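PDB 4B46: tubulin-like protein CetZ1 from Haloferax volcanii, which binds guanine nucleotides as a tubulin-like GTPase and controls archaeal cell shape, being needed for the rod-shaped cells that swim efficiently. Local coordinates for residues Q60-G65 / N72-E77; W317-E320 / E326-G329; H122-R125 / P130-G133; Q54-G59 / Q87-S92; N149-F154 / Q359-E364. All blocks are in the same frame, centred on the assembly; numbering follows the deposited sequence.

Contact 1. Residues Q60-G65 / N72-E77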
# COMPACT_ATOMS: atom_id res chain seq x y z
N GLN A 60 16.91 15.47 -13.67
CA GLN A 60 18.32 15.53 -14.05
C GLN A 60 18.82 16.98 -14.17
O GLN A 60 19.95 17.30 -13.76
CB GLN A 60 18.57 14.79 -15.36
CG GLN A 60 18.17 13.32 -15.35
CD GLN A 60 16.83 13.06 -16.01
OE1 GLN A 60 15.84 13.76 -15.75
NE2 GLN A 60 16.78 12.06 -16.87
N SER A 61 17.98 17.85 -14.72
CA SER A 61 18.36 19.25 -14.91
C SER A 61 18.54 20.01 -13.59
O SER A 61 19.17 21.07 -13.57
CB SER A 61 17.33 19.97 -15.77
OG SER A 61 16.12 20.14 -15.04
N ARG A 62 17.99 19.47 -12.50
CA ARG A 62 18.04 20.12 -11.19
C ARG A 62 19.01 19.46 -10.23
O ARG A 62 19.63 20.14 -9.41
CB ARG A 62 16.66 20.12 -10.52
CG ARG A 62 15.55 20.83 -11.27
CD ARG A 62 15.70 22.33 -11.24
NE ARG A 62 15.41 22.96 -9.95
CZ ARG A 62 14.19 23.24 -9.50
NH1 ARG A 62 13.12 22.91 -10.22
NH2 ARG A 62 14.02 23.85 -8.34
N VAL A 63 19.11 18.13 -10.26
CA VAL A 63 19.95 17.45 -9.28
C VAL A 63 20.95 16.47 -9.89
O VAL A 63 21.68 15.81 -9.16
CB VAL A 63 19.13 16.74 -8.17
CG1 VAL A 63 18.37 17.77 -7.34
CG2 VAL A 63 18.19 15.70 -8.77
N LYS A 64 20.95 16.36 -11.22
CA LYS A 64 21.99 15.61 -11.93
C LYS A 64 22.19 14.18 -11.42
O LYS A 64 23.32 13.72 -11.27
CB LYS A 64 23.31 16.39 -11.88
CG LYS A 64 23.30 17.64 -12.73
CD LYS A 64 23.29 17.29 -14.20
CE LYS A 64 23.11 18.50 -15.07
NZ LYS A 64 23.24 18.16 -16.51
N GLY A 65 21.09 13.50 -11.12
CA GLY A 65 21.14 12.13 -10.66
C GLY A 65 21.48 11.93 -9.19
O GLY A 65 21.73 10.80 -8.76
N ASN A 72 11.09 17.87 -0.12
CA ASN A 72 9.93 17.38 -0.85
C ASN A 72 9.30 18.45 -1.74
O ASN A 72 8.65 18.14 -2.74
CB ASN A 72 8.94 16.64 0.06
CG ASN A 72 8.23 17.54 1.04
OD1 ASN A 72 8.59 18.69 1.22
ND2 ASN A 72 7.22 16.99 1.71
N GLU A 73 9.53 19.72 -1.41
CA GLU A 73 9.06 20.80 -2.26
C GLU A 73 9.74 20.73 -3.63
O GLU A 73 9.10 20.87 -4.67
CB GLU A 73 9.34 22.15 -1.60
CG GLU A 73 8.73 23.35 -2.32
CD GLU A 73 8.88 24.63 -1.51
OE1 GLU A 73 8.27 24.73 -0.42
OE2 GLU A 73 9.60 25.54 -1.96
N LEU A 74 11.05 20.48 -3.61
CA LEU A 74 11.82 20.29 -4.84
C LEU A 74 11.40 18.99 -5.52
O LEU A 74 11.34 18.92 -6.75
CB LEU A 74 13.33 20.30 -4.55
CG LEU A 74 14.28 20.01 -5.72
CD1 LEU A 74 14.12 21.02 -6.85
CD2 LEU A 74 15.72 19.97 -5.22
N GLY A 75 11.08 17.97 -4.72
CA GLY A 75 10.58 16.70 -5.24
C GLY A 75 9.30 16.88 -6.03
O GLY A 75 9.11 16.27 -7.09
N ALA A 76 8.41 17.74 -5.53
CA ALA A 76 7.18 18.03 -6.23
C ALA A 76 7.45 18.81 -7.53
O ALA A 76 6.83 18.57 -8.55
CB ALA A 76 6.22 18.81 -5.33
N GLU A 77 8.39 19.76 -7.48
CA GLU A 77 8.72 20.55 -8.66
C GLU A 77 9.31 19.70 -9.78
O GLU A 77 8.95 19.87 -10.96
CB GLU A 77 9.67 21.70 -8.29
CG GLU A 77 8.97 22.85 -7.58
CD GLU A 77 9.95 23.86 -6.98
OE1 GLU A 77 11.17 23.66 -7.13
OE2 GLU A 77 9.49 24.84 -6.36

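Contact 2. Residues W317-E320 / E326-G329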
# COMPACT_ATOMS: atom_id res chain seq x y z
N TRP A 317 -18.96 -11.09 12.67
CA TRP A 317 -18.10 -10.68 13.78
C TRP A 317 -17.42 -9.33 13.47
O TRP A 317 -17.35 -8.45 14.33
CB TRP A 317 -17.10 -11.79 14.13
CG TRP A 317 -16.27 -11.50 15.35
CD1 TRP A 317 -16.57 -11.83 16.65
CD2 TRP A 317 -15.01 -10.82 15.40
NE1 TRP A 317 -15.56 -11.39 17.49
CE2 TRP A 317 -14.60 -10.77 16.75
CE3 TRP A 317 -14.18 -10.24 14.42
CZ2 TRP A 317 -13.40 -10.17 17.15
CZ3 TRP A 317 -12.99 -9.65 14.82
CH2 TRP A 317 -12.62 -9.62 16.18
N ILE A 318 -16.94 -9.16 12.24
CA ILE A 318 -16.33 -7.89 11.84
C ILE A 318 -17.32 -6.73 11.95
O ILE A 318 -16.98 -5.64 12.39
CB ILE A 318 -15.70 -7.99 10.43
CG1 ILE A 318 -14.46 -8.88 10.49
CG2 ILE A 318 -15.34 -6.59 9.87
CD1 ILE A 318 -13.91 -9.26 9.14
N GLU A 319 -18.56 -6.98 11.55
CA GLU A 319 -19.58 -5.96 11.66
C GLU A 319 -19.81 -5.55 13.12
O GLU A 319 -19.93 -4.37 13.44
CB GLU A 319 -20.88 -6.43 11.00
CG GLU A 319 -22.09 -5.59 11.37
CD GLU A 319 -21.93 -4.13 10.97
OE1 GLU A 319 -21.12 -3.83 10.07
OE2 GLU A 319 -22.62 -3.28 11.57
N GLU A 320 -19.84 -6.54 14.01
CA GLU A 320 -19.96 -6.29 15.44
C GLU A 320 -18.83 -5.42 15.98
O GLU A 320 -19.05 -4.55 16.81
CB GLU A 320 -20.00 -7.61 16.22
CG GLU A 320 -21.20 -8.49 15.86
CD GLU A 320 -21.17 -9.85 16.53
OE1 GLU A 320 -20.74 -9.92 17.71
OE2 GLU A 320 -21.57 -10.84 15.89
N GLU A 326 -20.87 -1.59 5.37
CA GLU A 326 -20.92 -2.77 4.51
C GLU A 326 -19.76 -3.69 4.88
O GLU A 326 -18.67 -3.21 5.15
CB GLU A 326 -20.80 -2.35 3.04
CG GLU A 326 -21.96 -1.49 2.57
CD GLU A 326 -21.71 -0.79 1.25
OE1 GLU A 326 -20.63 -0.98 0.65
OE2 GLU A 326 -22.60 -0.02 0.83
N VAL A 327 -20.00 -4.99 4.94
CA VAL A 327 -18.91 -5.92 5.19
C VAL A 327 -18.93 -7.02 4.15
O VAL A 327 -19.84 -7.85 4.12
CB VAL A 327 -18.97 -6.57 6.60
CG1 VAL A 327 -17.79 -7.54 6.77
CG2 VAL A 327 -18.95 -5.50 7.70
N ARG A 328 -17.93 -7.00 3.28
CA ARG A 328 -17.82 -7.99 2.23
C ARG A 328 -16.84 -9.04 2.69
O ARG A 328 -15.99 -8.79 3.54
CB ARG A 328 -17.35 -7.34 0.92
CG ARG A 328 -18.31 -6.30 0.34
CD ARG A 328 -17.63 -5.50 -0.78
NE ARG A 328 -18.60 -4.78 -1.61
CZ ARG A 328 -19.11 -3.60 -1.29
NH1 ARG A 328 -18.75 -2.99 -0.16
NH2 ARG A 328 -19.99 -3.01 -2.09
N GLY A 329 -16.95 -10.24 2.13
CA GLY A 329 -16.03 -11.31 2.48
C GLY A 329 -15.98 -12.39 1.42
O GLY A 329 -17.00 -12.73 0.82

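Contact 3. Residues H122-R125 / P130-G133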
# COMPACT_ATOMS: atom_id res chain seq x y z
N HIS A 122 -1.83 13.36 -12.00
CA HIS A 122 -1.60 13.20 -13.43
C HIS A 122 -2.33 11.96 -13.96
O HIS A 122 -2.98 12.00 -15.01
CB HIS A 122 -0.09 13.10 -13.69
CG HIS A 122 0.26 12.58 -15.06
ND1 HIS A 122 0.38 13.40 -16.16
CD2 HIS A 122 0.55 11.33 -15.49
CE1 HIS A 122 0.71 12.68 -17.21
NE2 HIS A 122 0.81 11.42 -16.83
N LEU A 123 -2.23 10.86 -13.22
CA LEU A 123 -2.88 9.62 -13.62
C LEU A 123 -4.41 9.72 -13.66
O LEU A 123 -5.05 9.23 -14.61
CB LEU A 123 -2.46 8.47 -12.72
CG LEU A 123 -1.00 8.03 -12.84
CD1 LEU A 123 -0.66 6.97 -11.79
CD2 LEU A 123 -0.74 7.52 -14.24
N LYS A 124 -5.00 10.34 -12.65
CA LYS A 124 -6.46 10.51 -12.60
C LYS A 124 -6.95 11.41 -13.72
O LYS A 124 -8.11 11.33 -14.15
CB LYS A 124 -6.90 11.05 -11.24
CG LYS A 124 -6.94 9.97 -10.15
CD LYS A 124 -7.64 10.44 -8.87
CE LYS A 124 -9.09 10.80 -9.11
NZ LYS A 124 -9.85 9.65 -9.64
N ARG A 125 -6.05 12.26 -14.21
CA ARG A 125 -6.39 13.23 -15.24
C ARG A 125 -6.49 12.59 -16.63
O ARG A 125 -7.26 13.04 -17.47
CB ARG A 125 -5.33 14.33 -15.25
CG ARG A 125 -5.87 15.72 -15.34
CD ARG A 125 -4.84 16.73 -14.87
NE ARG A 125 -5.27 18.10 -15.14
CZ ARG A 125 -4.79 18.85 -16.11
NH1 ARG A 125 -3.82 18.38 -16.89
NH2 ARG A 125 -5.25 20.08 -16.29
N PRO A 130 -9.36 3.31 -11.39
CA PRO A 130 -9.04 3.86 -10.05
C PRO A 130 -7.53 4.03 -9.86
O PRO A 130 -6.75 3.23 -10.37
CB PRO A 130 -9.55 2.78 -9.09
CG PRO A 130 -10.61 2.04 -9.86
CD PRO A 130 -10.13 2.06 -11.30
N VAL A 131 -7.14 5.08 -9.13
CA VAL A 131 -5.74 5.31 -8.81
C VAL A 131 -5.60 5.33 -7.29
O VAL A 131 -6.14 6.22 -6.62
CB VAL A 131 -5.20 6.65 -9.40
CG1 VAL A 131 -3.78 6.95 -8.91
CG2 VAL A 131 -5.29 6.64 -10.95
N TYR A 132 -4.92 4.33 -6.75
CA TYR A 132 -4.73 4.25 -5.31
C TYR A 132 -3.31 4.62 -4.94
O TYR A 132 -2.39 4.55 -5.78
CB TYR A 132 -5.05 2.84 -4.80
CG TYR A 132 -6.44 2.37 -5.17
CD1 TYR A 132 -7.56 3.10 -4.79
CD2 TYR A 132 -6.63 1.22 -5.91
CE1 TYR A 132 -8.84 2.68 -5.14
CE2 TYR A 132 -7.89 0.78 -6.25
CZ TYR A 132 -8.99 1.52 -5.87
OH TYR A 132 -10.25 1.10 -6.22
N GLY A 133 -3.14 5.03 -3.69
CA GLY A 133 -1.83 5.31 -3.12
C GLY A 133 -1.52 4.27 -2.06
O GLY A 133 -2.42 3.74 -1.40

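Contact 4. Residues Q54-G59 / Q87-S92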
# COMPACT_ATOMS: atom_id res chain seq x y z
N GLN A 54 11.77 0.46 -17.52
CA GLN A 54 10.70 0.96 -16.66
C GLN A 54 11.24 1.66 -15.41
O GLN A 54 10.51 1.90 -14.44
CB GLN A 54 9.75 -0.17 -16.26
CG GLN A 54 9.36 -1.09 -17.41
CD GLN A 54 8.10 -0.64 -18.13
OE1 GLN A 54 7.88 0.55 -18.34
NE2 GLN A 54 7.26 -1.60 -18.49
N ARG A 55 12.53 1.97 -15.42
CA ARG A 55 13.16 2.77 -14.38
C ARG A 55 13.37 4.18 -14.91
O ARG A 55 14.14 4.38 -15.83
CB ARG A 55 14.50 2.15 -13.98
CG ARG A 55 14.38 0.76 -13.37
CD ARG A 55 15.75 0.14 -13.13
NE ARG A 55 15.66 -1.31 -13.06
CZ ARG A 55 16.64 -2.12 -12.69
NH1 ARG A 55 17.82 -1.62 -12.34
NH2 ARG A 55 16.45 -3.43 -12.66
N VAL A 56 12.67 5.16 -14.35
CA VAL A 56 12.71 6.51 -14.89
C VAL A 56 13.46 7.45 -13.96
O VAL A 56 13.06 7.63 -12.81
CB VAL A 56 11.30 7.09 -15.09
CG1 VAL A 56 11.39 8.39 -15.89
CG2 VAL A 56 10.41 6.09 -15.79
N LEU A 57 14.53 8.04 -14.48
CA LEU A 57 15.26 9.08 -13.76
C LEU A 57 14.70 10.45 -14.11
O LEU A 57 14.69 10.85 -15.27
CB LEU A 57 16.74 9.01 -14.13
CG LEU A 57 17.70 9.96 -13.40
CD1 LEU A 57 17.76 9.61 -11.92
CD2 LEU A 57 19.09 9.89 -14.05
N ILE A 58 14.23 11.18 -13.10
CA ILE A 58 13.73 12.54 -13.32
C ILE A 58 14.59 13.56 -12.58
O ILE A 58 15.44 13.21 -11.76
CB ILE A 58 12.27 12.71 -12.85
CG1 ILE A 58 12.15 12.44 -11.35
CG2 ILE A 58 11.34 11.76 -13.63
CD1 ILE A 58 10.77 12.77 -10.78
N GLY A 59 14.36 14.83 -12.88
CA GLY A 59 15.04 15.90 -12.18
C GLY A 59 16.50 16.07 -12.56
O GLY A 59 17.25 16.75 -11.84
N GLN A 87 5.51 9.57 -17.94
CA GLN A 87 4.45 9.16 -18.86
C GLN A 87 5.01 8.36 -20.04
O GLN A 87 4.35 7.46 -20.56
CB GLN A 87 3.65 10.36 -19.37
CG GLN A 87 2.38 9.98 -20.14
CD GLN A 87 1.48 9.04 -19.34
OE1 GLN A 87 1.26 9.23 -18.14
NE2 GLN A 87 0.97 8.01 -20.01
N GLY A 88 6.22 8.70 -20.44
CA GLY A 88 6.92 7.97 -21.48
C GLY A 88 6.98 6.50 -21.16
O GLY A 88 6.66 5.66 -22.00
N ALA A 89 7.36 6.18 -19.92
CA ALA A 89 7.43 4.80 -19.44
C ALA A 89 6.06 4.15 -19.25
O ALA A 89 5.90 2.95 -19.49
CB ALA A 89 8.19 4.74 -18.14
N ILE A 90 5.10 4.93 -18.77
CA ILE A 90 3.75 4.43 -18.57
C ILE A 90 3.09 4.09 -19.92
O ILE A 90 2.25 3.19 -20.00
CB ILE A 90 2.90 5.46 -17.78
CG1 ILE A 90 3.49 5.64 -16.38
CG2 ILE A 90 1.46 5.00 -17.66
CD1 ILE A 90 2.82 6.72 -15.58
N ASP A 91 3.50 4.78 -20.97
CA ASP A 91 2.96 4.53 -22.31
C ASP A 91 3.25 3.12 -22.84
O ASP A 91 2.67 2.70 -23.84
CB ASP A 91 3.47 5.57 -23.30
CG ASP A 91 2.77 6.91 -23.15
OD1 ASP A 91 1.68 6.96 -22.55
OD2 ASP A 91 3.31 7.92 -23.66
N SER A 92 4.15 2.40 -22.18
CA SER A 92 4.49 1.04 -22.59
C SER A 92 3.66 0.01 -21.82
O SER A 92 3.59 -1.16 -22.21
CB SER A 92 5.98 0.79 -22.40
OG SER A 92 6.75 1.75 -23.10

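Contact 5. Residues N149-F154 / Q359-E364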
# COMPACT_ATOMS: atom_id res chain seq x y z
N ASN A 149 7.74 16.35 6.60
CA ASN A 149 7.54 15.98 5.19
C ASN A 149 6.35 15.06 5.03
O ASN A 149 5.56 15.22 4.10
CB ASN A 149 8.77 15.30 4.61
CG ASN A 149 9.89 16.29 4.30
OD1 ASN A 149 9.67 17.49 4.27
ND2 ASN A 149 11.08 15.77 4.08
N ALA A 150 6.20 14.11 5.95
CA ALA A 150 5.14 13.12 5.83
C ALA A 150 3.78 13.77 6.02
O ALA A 150 2.83 13.47 5.29
CB ALA A 150 5.34 11.99 6.84
N ALA A 151 3.72 14.65 7.00
CA ALA A 151 2.51 15.41 7.30
C ALA A 151 2.05 16.19 6.06
O ALA A 151 0.89 16.12 5.66
CB ALA A 151 2.75 16.35 8.48
N ARG A 152 2.96 16.95 5.46
CA ARG A 152 2.65 17.71 4.25
C ARG A 152 2.31 16.84 3.05
O ARG A 152 1.38 17.13 2.31
CB ARG A 152 3.80 18.64 3.89
CG ARG A 152 3.97 19.75 4.87
CD ARG A 152 5.12 20.64 4.46
NE ARG A 152 5.19 21.85 5.25
CZ ARG A 152 6.32 22.47 5.56
NH1 ARG A 152 7.48 21.97 5.15
NH2 ARG A 152 6.30 23.58 6.27
N SER A 153 3.07 15.76 2.87
CA SER A 153 2.83 14.84 1.77
C SER A 153 1.47 14.13 1.93
O SER A 153 0.70 14.00 0.96
CB SER A 153 3.96 13.81 1.70
OG SER A 153 3.79 12.91 0.61
N PHE A 154 1.19 13.69 3.15
CA PHE A 154 -0.08 13.01 3.43
C PHE A 154 -1.28 13.88 3.04
O PHE A 154 -2.21 13.39 2.40
CB PHE A 154 -0.19 12.59 4.90
CG PHE A 154 -1.57 12.11 5.28
CD1 PHE A 154 -1.93 10.79 5.07
CD2 PHE A 154 -2.52 12.98 5.79
CE1 PHE A 154 -3.22 10.34 5.38
CE2 PHE A 154 -3.80 12.54 6.11
CZ PHE A 154 -4.15 11.22 5.89
N GLN A 359 -1.78 16.02 10.84
CA GLN A 359 -2.55 17.23 10.57
C GLN A 359 -2.11 18.39 11.47
O GLN A 359 -1.93 19.51 11.00
CB GLN A 359 -4.06 16.96 10.70
CG GLN A 359 -4.57 15.96 9.66
CD GLN A 359 -6.02 15.54 9.86
OE1 GLN A 359 -6.57 15.64 10.96
NE2 GLN A 359 -6.64 15.06 8.79
N GLN A 360 -1.91 18.11 12.76
CA GLN A 360 -1.45 19.12 13.70
C GLN A 360 -0.04 19.61 13.34
O GLN A 360 0.23 20.81 13.38
CB GLN A 360 -1.48 18.58 15.13
CG GLN A 360 -1.23 19.63 16.19
CD GLN A 360 -2.39 20.57 16.35
OE1 GLN A 360 -3.54 20.15 16.45
NE2 GLN A 360 -2.11 21.87 16.35
N VAL A 361 0.84 18.68 13.01
CA VAL A 361 2.19 19.01 12.57
C VAL A 361 2.18 19.94 11.35
O VAL A 361 2.86 20.96 11.34
CB VAL A 361 3.00 17.73 12.24
CG1 VAL A 361 4.27 18.09 11.48
CG2 VAL A 361 3.33 16.98 13.51
N ALA A 362 1.38 19.59 10.34
CA ALA A 362 1.28 20.40 9.14
C ALA A 362 0.70 21.79 9.42
O ALA A 362 1.19 22.80 8.90
CB ALA A 362 0.44 19.69 8.10
N ILE A 363 -0.33 21.83 10.25
CA ILE A 363 -0.99 23.09 10.61
C ILE A 363 -0.06 24.06 11.33
O ILE A 363 -0.03 25.25 11.01
CB ILE A 363 -2.26 22.82 11.47
CG1 ILE A 363 -3.42 22.38 10.58
CG2 ILE A 363 -2.65 24.07 12.26
CD1 ILE A 363 -4.70 22.11 11.35
N GLU A 364 0.70 23.55 12.30
CA GLU A 364 1.64 24.38 13.05
C GLU A 364 2.72 24.96 12.15
O GLU A 364 3.11 26.12 12.31
CB GLU A 364 2.28 23.58 14.20
CG GLU A 364 1.33 23.26 15.33
CD GLU A 364 1.93 22.32 16.36
OE1 GLU A 364 3.12 21.94 16.20
OE2 GLU A 364 1.22 21.94 17.31
O HOH W 1 2.50 22.81 6.46

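Contact 1. Residues Q60-G65 / N72-E77
Arg62 reaches from the short helix 60-63 to Glu77 on helix 72-81, and the salt bridge between them is the one polar link joining the two segments. Arg62 NH2 donates to Glu77 OE1 over 3.1 Å with an N-H...O angle of 157°, meeting the oxygen almost head-on, while the guanidinium and carboxylate planes lie 31° apart. The arginine chain folds twice on its way, at chi2 and chi3 (both -72°), which carries the guanidinium over Leu74. The methyl Leu74 CD1 sits over one face of the guanidinium, 3.2 Å from Arg62 NH2 and toward the rim. The polar work is thus done at the edge of the group and the apolar work on a face. A second acid shares the charge: Arg62 NH1 forms a salt bridge with Glu81, one turn further along the same helix. With a glutamine in place of Glu77, the arginine would probably keep Glu81 but lose a charged mate for NH2, and its end would be freer to turn. Beside the ion pair, Val63 CG1 slides past Leu74 CD2 at 4.0 Å. Leu74 N donates to Asp71, Asn72 ND2 to Ser113 OG and Gln60 NE2 to Glu85. The whole is a surface helix-loop-helix packing in the tubulin/FtsZ-type GTPase domain, with the side chain of Val63 about 7 Å from that of nucleotide-binding Thr111.

Contact 2. Residues W317-E320 / E326-G329
Val327 of strand 326-333 puts its side chain against Ile318 and Glu319 of helix 308-322, and its two methyl branches divide the work. The bond from CA to CB heads toward the helix, and from CB the branches part. CG1, anti to the backbone N (chi1 180°), goes to Ile318 and lies 4.1 Å from its CG2. CG2, the other branch, turns to Glu319, whose CB is 3.9 Å away. The glutamate then bends at chi2 (60°), and this fold brings OE1 to 3.6 Å from Val327 CG2. A carboxylate oxygen and a methyl therefore lie side by side at van der Waals distance. Glu326 and Arg328 alternate with Val327: Arg328 NH1 donates to Glu326 OE1 over 2.9 Å, approaching on the anti side and 24° out of the carboxylate plane. Arg294 of strand 294-301 forms a salt bridge with the same oxygen. The segments belong to a beta-alpha-beta unit of the C-terminal domain, whose helix also sends Arg315 NE to Val327 O. Among the side chains of Ile318, Glu319 and Val327 the chemistry is dispersive, with shape rather than charge making the fit, whereas the salt bridges of Glu326 lie on the strand's other face.

Contact 3. Residues H122-R125 / P130-G133
Val131 packs against Leu123 and Lys124 of helix 111-126, with one methyl serving both helix residues. Val131 CG2 lies 3.8 Å from Leu123 CB, and Lys124 CG is equally near it from the neighbouring position on the helix. Lys124 CG also stands 3.8 Å from Val131 CB, so the first part of the lysine chain runs across the valine rather than merely brushing its end. The valine places CG1 anti to its own backbone N (chi1 174°), which leaves CG2 as the branch turned to these two side chains. Leu123 and Val131 are buried, and this is the close, purely apolar side of the contact.

The solvent side is built differently. Lys124 is exposed overall, yet its aliphatic root shields the valine while its chain bends at chi3 and chi4 (62° and 59°) before ending in the ammonium group. That end is held by a salt bridge from NZ to Asp162, whose other carboxylate oxygen accepts a hydrogen bond from the backbone N of Val131. One aspartate thereby ties the lysine to the start of the very strand its chain covers.

In the wider fold, helix 111-126 crosses over from strand 100-106 to strand 131-137 in a beta-alpha-beta unit. Leu123 continues the packing onto Phe101 and Val103 of the first strand and onto Ile90 of the neighbouring helix 83-90.

Contact 4. Residues Q54-G59 / Q87-S92
Segments 54-59 and 87-92 come closest at Gln54 and Ala89, with CA atoms 5.8 Å apart. The first segment is extended through Arg55, Val56 and Leu57, then turns at Gly59, which has positive phi (74°) and is at the N-cap position of helix 60-63. In the second, the helical bond from Asp91 N to Gln87 O measures 2.8 Å.

Val56 supplies the firm side-chain contact. Its CB points toward the helix, and its CG2, the methyl lying beside the backbone N, reaches Ala89 CB at 3.5 Å. A single small methyl on the helix thus lets the strand approach closely. The Gln54 side chain, bent at chi2 (-91°), comes near Ala89 and Ser92. Along the second segment, Gln87 NE2 donates to Asp91 OD1 at 2.8 Å, from above the carboxylate plane, and also to Tyr127 OH.

Backbone bonds from Gln54, Val56 and Ile58 join this segment to strand 31-38. The arrangement is that of an alpha/beta layer: helix 83-90 packed on the border strand 55-57 of the parallel, Rossmann-like sheet in the tubulin/FtsZ-type GTPase domain.

Contact 5. Residues N149-F154 / Q359-E364
A buried helix-to-helix contact joins helix 144-160 of the GTPase domain to helix 353-366 of the C-terminal domain, near the end of the modelled chain. Its centre is small: Ala151 lies opposite Ala362, their CA atoms 5.5 Å apart, and their CB methyls meet at 4.1 Å. Such a close approach of backbones is possible because neither residue carries more than a methyl here. Ala151 CB also lies 4.0 Å from the backbone N of Ala362, showing that it rests against the main chain as well. Val361 closes one flank with CG1, which stands anti to its backbone N (chi1 167°) and comes within 3.8 Å of Ala151 CB.

Polar contact between the segments runs through water. One molecule accepts from Arg152 NE at 3.1 Å, lying in the plane of the guanidinium at its edge, and donates to Ala362 O at 2.8 Å. It thereby joins a long exposed side chain to a helix carbonyl at the border of the alanine packing.

Neighbouring residues extend the interface: Leu358 also packs on Ala151, Ile355 on Phe154, and Leu148 on Val361. On another side of helix 144-160, Ser153 OG bonds to Ser113 O of helix 111-126, so the helix is flanked by both the GTPase core and helix 353-366.

How the contacts relate
Along the chain, contact 1 is nested inside the loop closed by contact 4; contact 3 follows, and contact 2 lies inside the long loop closed by contact 5. Contacts 1, 3 and 4 belong to the GTPase domain. Contacts 3 and 4 have centres 16 Å apart and touch, with a probable hydrogen bond between His122 and Gln87. Contact 1 touches contact 5 through Asn72 and Asn149. Contact 2 stands apart, its centre 45 Å from that of contact 1, yet contacts 2, 3 and 4 reach strands of what can be traced as one continuous mixed sheet across the two domains. Local packing within each domain thus appears to be joined by strand pairing and by the helices of contact 5.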